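Local coordinates for mandelate racemase/muconate lactonizing enzyme-like protein (Rubrobacter xylanophilus DSM 9941, PDB 3CYJ) that is of unassigned function but belongs to the enolase superfamily, pairing a mandelate racemase-type N-terminal domain with a barrel domain that holds a sodium ion, at residues H258-A269 / I286-H297. Numbering follows the deposited sequence.
Sequences HDLAGCVDILQA and ICRGHQIPFSAH
A261 and H290 meet by a CH-pi contact: A261 CB lies 3.5 Å from the centroid of the H290 ring and 9° off its normal, hence squarely over one face. At the rim of the same imidazole, H258 CD2 comes within 3.4 Å of H290 CE1; the two rings are steeply inclined to each other. A bent bond from H290 ND1 to I286 O (3.1 Å) helps to orient the H290 ring; the same oxygen also accepts from H290 N, which reaches it from the opposite face of the carbonyl plane. A water joins H290 NE2 to H258 O.

Deeper in, I286 CG2 and C287 SG touch L267 CD2, the sulfur at 3.7 Å, and I292 CD1 touches L267 CB. I292 sends CG1 between its backbone N and carbonyl carbon (chi1 62°) and is extended beyond it, the two torsions together bringing CD1 up to A261 and L267. A Schellman motif with Q291 at C-prime ends helix 283-290 and turns the chain toward P293.

Strands 266-269 and 294-296 then pair in parallel. L267 N donates to P293 O at a nearly straight 167°, S295 N to L267 O at 2.8 Å, and H297 N to A269 O; the bond from A269 N to S295 O is weak. The edge of the F294 ring faces A269 CB, with CE1 3.7 Å from it. On the opposite face of the sheet, Q268 bonds Y219 and S295 bonds H315.

These successive helix-then-strand segments belong to the TIM-barrel-like domain. The histidine cluster extends across a subunit interface, where H258 and H290 meet H290 and H258, respectively, of a neighbouring subunit. Apolar packing thus joins helices to strands, the backbone bonds set the parallel register, and the ND1 bond to the I286 carbonyl helps to orient an imidazole that serves both this contact and the assembly.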
loop_
_atom_site.group_PDB
_atom_site.type_symbol
_atom_site.label_atom_id
_atom_site.label_comp_id
_atom_site.label_asym_id
_atom_site.label_seq_id
_atom_site.Cartn_x
_atom_site.Cartn_y
_atom_site.Cartn_z
ATOM N N HIS A 258 -9.361 -11.575 -11.936
ATOM C CA HIS A 258 -9.399 -10.363 -11.162
ATOM C C HIS A 258 -7.996 -9.844 -10.747
ATOM O O HIS A 258 -7.753 -8.640 -10.726
ATOM C CB HIS A 258 -10.270 -10.591 -9.919
ATOM C CG HIS A 258 -10.184 -9.481 -8.931
ATOM N ND1 HIS A 258 -9.251 -9.471 -7.916
ATOM C CD2 HIS A 258 -10.862 -8.308 -8.834
ATOM C CE1 HIS A 258 -9.374 -8.348 -7.218
ATOM N NE2 HIS A 258 -10.338 -7.620 -7.760
ATOM N N ASP A 259 -7.096 -10.749 -10.343
ATOM C CA ASP A 259 -5.709 -10.352 -10.075
ATOM C C ASP A 259 -5.037 -9.909 -11.380
ATOM O O ASP A 259 -4.400 -8.871 -11.421
ATOM C CB ASP A 259 -4.915 -11.480 -9.428
ATOM C CG ASP A 259 -5.358 -11.775 -7.949
ATOM O OD1 ASP A 259 -5.934 -10.871 -7.272
ATOM O OD2 ASP A 259 -5.124 -12.933 -7.488
ATOM N N LEU A 260 -5.197 -10.671 -12.455
ATOM C CA LEU A 260 -4.585 -10.275 -13.743
ATOM C C LEU A 260 -5.080 -8.914 -14.243
ATOM O O LEU A 260 -4.276 -8.139 -14.710
ATOM C CB LEU A 260 -4.862 -11.314 -14.817
ATOM C CG LEU A 260 -3.979 -11.265 -16.049
ATOM C CD1 LEU A 260 -2.515 -11.371 -15.625
ATOM C CD2 LEU A 260 -4.331 -12.410 -17.004
ATOM N N ALA A 261 -6.397 -8.632 -14.106
ATOM C CA ALA A 261 -6.988 -7.383 -14.588
ATOM C C ALA A 261 -6.270 -6.191 -13.996
ATOM O O ALA A 261 -6.167 -5.162 -14.631
ATOM C CB ALA A 261 -8.477 -7.307 -14.317
ATOM N N GLY A 262 -5.737 -6.297 -12.791
ATOM C CA GLY A 262 -4.984 -5.159 -12.240
ATOM C C GLY A 262 -3.570 -4.994 -12.780
ATOM O O GLY A 262 -2.868 -4.089 -12.325
ATOM N N CYS A 263 -3.144 -5.821 -13.754
ATOM C CA CYS A 263 -1.718 -5.864 -14.162
ATOM C C CYS A 263 -1.469 -5.629 -15.603
ATOM O O CYS A 263 -0.306 -5.478 -15.980
ATOM C CB CYS A 263 -1.103 -7.257 -13.905
ATOM S SG CYS A 263 -1.090 -7.664 -12.220
ATOM N N VAL A 264 -2.524 -5.683 -16.419
ATOM C CA VAL A 264 -2.400 -5.628 -17.894
ATOM C C VAL A 264 -3.196 -4.482 -18.492
ATOM O O VAL A 264 -4.046 -3.893 -17.800
ATOM C CB VAL A 264 -2.904 -6.942 -18.599
ATOM C CG1 VAL A 264 -2.040 -8.153 -18.210
ATOM C CG2 VAL A 264 -4.367 -7.232 -18.295
ATOM N N ASP A 265 -2.930 -4.180 -19.779
ATOM C CA ASP A 265 -3.776 -3.269 -20.537
ATOM C C ASP A 265 -4.948 -4.018 -21.187
ATOM O O ASP A 265 -6.019 -3.428 -21.425
ATOM C CB ASP A 265 -2.967 -2.546 -21.631
ATOM C CG ASP A 265 -1.718 -1.835 -21.076
ATOM O OD1 ASP A 265 -1.873 -0.982 -20.173
ATOM O OD2 ASP A 265 -0.586 -2.120 -21.520
ATOM N N ILE A 266 -4.736 -5.283 -21.550
ATOM C CA ILE A 266 -5.750 -6.064 -22.230
ATOM C C ILE A 266 -5.869 -7.478 -21.629
ATOM O O ILE A 266 -4.884 -8.195 -21.524
ATOM C CB ILE A 266 -5.485 -6.173 -23.782
ATOM C CG1 ILE A 266 -5.347 -4.786 -24.422
ATOM C CG2 ILE A 266 -6.629 -6.938 -24.472
ATOM C CD1 ILE A 266 -5.269 -4.781 -25.889
ATOM N N LEU A 267 -7.082 -7.863 -21.222
ATOM C CA LEU A 267 -7.295 -9.138 -20.594
ATOM C C LEU A 267 -7.712 -10.157 -21.652
ATOM O O LEU A 267 -8.511 -9.840 -22.542
ATOM C CB LEU A 267 -8.348 -9.014 -19.506
ATOM C CG LEU A 267 -8.713 -10.304 -18.722
ATOM C CD1 LEU A 267 -7.501 -10.861 -18.090
ATOM C CD2 LEU A 267 -9.620 -10.040 -17.593
ATOM N N GLN A 268 -7.169 -11.370 -21.564
ATOM C CA GLN A 268 -7.505 -12.411 -22.500
ATOM C C GLN A 268 -8.074 -13.585 -21.766
ATOM O O GLN A 268 -7.693 -13.849 -20.635
ATOM C CB GLN A 268 -6.264 -12.914 -23.212
ATOM C CG GLN A 268 -5.482 -11.845 -23.902
ATOM C CD GLN A 268 -4.187 -12.365 -24.460
ATOM O OE1 GLN A 268 -3.735 -11.885 -25.463
ATOM N NE2 GLN A 268 -3.566 -13.326 -23.790
ATOM N N ALA A 269 -8.988 -14.310 -22.417
ATOM C CA ALA A 269 -9.346 -15.634 -21.956
ATOM C C ALA A 269 -9.695 -16.527 -23.163
ATOM O O ALA A 269 -9.887 -16.058 -24.281
ATOM C CB ALA A 269 -10.456 -15.586 -20.873
ATOM N N ILE A 286 -15.612 -8.584 -14.991
ATOM C CA ILE A 286 -14.239 -8.268 -14.601
ATOM C C ILE A 286 -13.704 -7.115 -15.416
ATOM O O ILE A 286 -13.124 -6.179 -14.886
ATOM C CB ILE A 286 -13.276 -9.484 -14.659
ATOM C CG1 ILE A 286 -13.744 -10.595 -13.703
ATOM C CG2 ILE A 286 -11.886 -9.044 -14.315
ATOM C CD1 ILE A 286 -13.422 -10.351 -12.320
ATOM N N CYS A 287 -13.910 -7.189 -16.715
ATOM C CA CYS A 287 -13.356 -6.197 -17.608
ATOM C C CYS A 287 -14.003 -4.819 -17.455
ATOM O O CYS A 287 -13.292 -3.827 -17.442
ATOM C CB CYS A 287 -13.423 -6.677 -19.061
ATOM S SG CYS A 287 -12.152 -7.949 -19.357
ATOM N N ARG A 288 -15.331 -4.745 -17.399
ATOM C CA ARG A 288 -15.995 -3.439 -17.200
ATOM C C ARG A 288 -15.694 -2.882 -15.787
ATOM O O ARG A 288 -15.500 -1.666 -15.616
ATOM C CB ARG A 288 -17.529 -3.522 -17.412
ATOM C CG ARG A 288 -18.042 -4.128 -18.717
ATOM C CD ARG A 288 -17.510 -3.390 -19.933
ATOM N NE ARG A 288 -17.886 -1.984 -19.980
ATOM C CZ ARG A 288 -17.036 -0.958 -19.897
ATOM N NH1 ARG A 288 -17.509 0.295 -19.951
ATOM N NH2 ARG A 288 -15.722 -1.156 -19.763
ATOM N N GLY A 289 -15.657 -3.761 -14.777
ATOM C CA GLY A 289 -15.284 -3.340 -13.414
ATOM C C GLY A 289 -13.898 -2.706 -13.303
ATOM O O GLY A 289 -13.692 -1.803 -12.505
ATOM N N HIS A 290 -12.953 -3.174 -14.130
ATOM C CA HIS A 290 -11.596 -2.689 -14.137
ATOM C C HIS A 290 -11.336 -1.714 -15.284
ATOM O O HIS A 290 -10.245 -1.131 -15.370
ATOM C CB HIS A 290 -10.649 -3.858 -14.280
ATOM C CG HIS A 290 -10.360 -4.584 -13.007
ATOM N ND1 HIS A 290 -11.194 -5.560 -12.493
ATOM C CD2 HIS A 290 -9.295 -4.523 -12.173
ATOM C CE1 HIS A 290 -10.673 -6.046 -11.379
ATOM N NE2 HIS A 290 -9.510 -5.445 -11.170
ATOM N N GLN A 291 -12.325 -1.535 -16.160
ATOM C CA GLN A 291 -12.229 -0.648 -17.335
ATOM C C GLN A 291 -11.138 -0.989 -18.370
ATOM O O GLN A 291 -10.470 -0.088 -18.940
ATOM C CB GLN A 291 -12.064 0.834 -16.910
ATOM C CG GLN A 291 -13.154 1.324 -16.030
ATOM C CD GLN A 291 -14.373 1.551 -16.826
ATOM O OE1 GLN A 291 -14.418 2.464 -17.682
ATOM N NE2 GLN A 291 -15.373 0.696 -16.614
ATOM N N ILE A 292 -10.996 -2.270 -18.683
ATOM C CA ILE A 292 -10.052 -2.652 -19.680
ATOM C C ILE A 292 -10.777 -3.455 -20.761
ATOM O O ILE A 292 -11.737 -4.167 -20.465
ATOM C CB ILE A 292 -8.868 -3.468 -19.032
ATOM C CG1 ILE A 292 -9.367 -4.774 -18.374
ATOM C CG2 ILE A 292 -8.072 -2.572 -18.077
ATOM C CD1 ILE A 292 -8.315 -5.588 -17.703
ATOM N N PRO A 293 -10.295 -3.381 -22.002
ATOM C CA PRO A 293 -10.792 -4.251 -23.083
ATOM C C PRO A 293 -10.470 -5.744 -22.871
ATOM O O PRO A 293 -9.589 -6.105 -22.105
ATOM C CB PRO A 293 -10.010 -3.766 -24.348
ATOM C CG PRO A 293 -9.126 -2.575 -23.897
ATOM C CD PRO A 293 -9.079 -2.611 -22.378
ATOM N N PHE A 294 -11.231 -6.598 -23.544
ATOM C CA PHE A 294 -11.059 -8.032 -23.496
ATOM C C PHE A 294 -10.624 -8.558 -24.895
ATOM O O PHE A 294 -10.986 -7.982 -25.919
ATOM C CB PHE A 294 -12.366 -8.691 -23.026
ATOM C CG PHE A 294 -12.384 -10.182 -23.166
ATOM C CD1 PHE A 294 -11.719 -11.001 -22.247
ATOM C CD2 PHE A 294 -13.047 -10.794 -24.259
ATOM C CE1 PHE A 294 -11.738 -12.443 -22.405
ATOM C CE2 PHE A 294 -13.103 -12.187 -24.394
ATOM C CZ PHE A 294 -12.438 -13.006 -23.493
ATOM N N SER A 295 -9.886 -9.664 -24.947
ATOM C CA SER A 295 -9.585 -10.252 -26.245
ATOM C C SER A 295 -9.655 -11.776 -26.119
ATOM O O SER A 295 -9.054 -12.367 -25.179
ATOM C CB SER A 295 -8.212 -9.796 -26.728
ATOM O OG SER A 295 -7.897 -10.413 -27.959
ATOM N N ALA A 296 -10.440 -12.414 -26.984
ATOM C CA ALA A 296 -10.572 -13.860 -26.913
ATOM C C ALA A 296 -9.396 -14.584 -27.546
ATOM O O ALA A 296 -8.851 -14.183 -28.594
ATOM C CB ALA A 296 -11.868 -14.316 -27.508
ATOM N N HIS A 297 -8.967 -15.614 -26.859
ATOM C CA HIS A 297 -7.787 -16.368 -27.269
ATOM C C HIS A 297 -8.237 -17.737 -27.837
ATOM O O HIS A 297 -9.045 -18.432 -27.188
ATOM C CB HIS A 297 -6.890 -16.504 -26.034
ATOM C CG HIS A 297 -5.651 -17.300 -26.252
ATOM N ND1 HIS A 297 -4.486 -16.740 -26.741
ATOM C CD2 HIS A 297 -5.378 -18.610 -26.014
ATOM C CE1 HIS A 297 -3.555 -17.680 -26.817
ATOM N NE2 HIS A 297 -4.072 -18.822 -26.382
HETATM O O HOH W 1 -7.027 -6.287 -9.299
#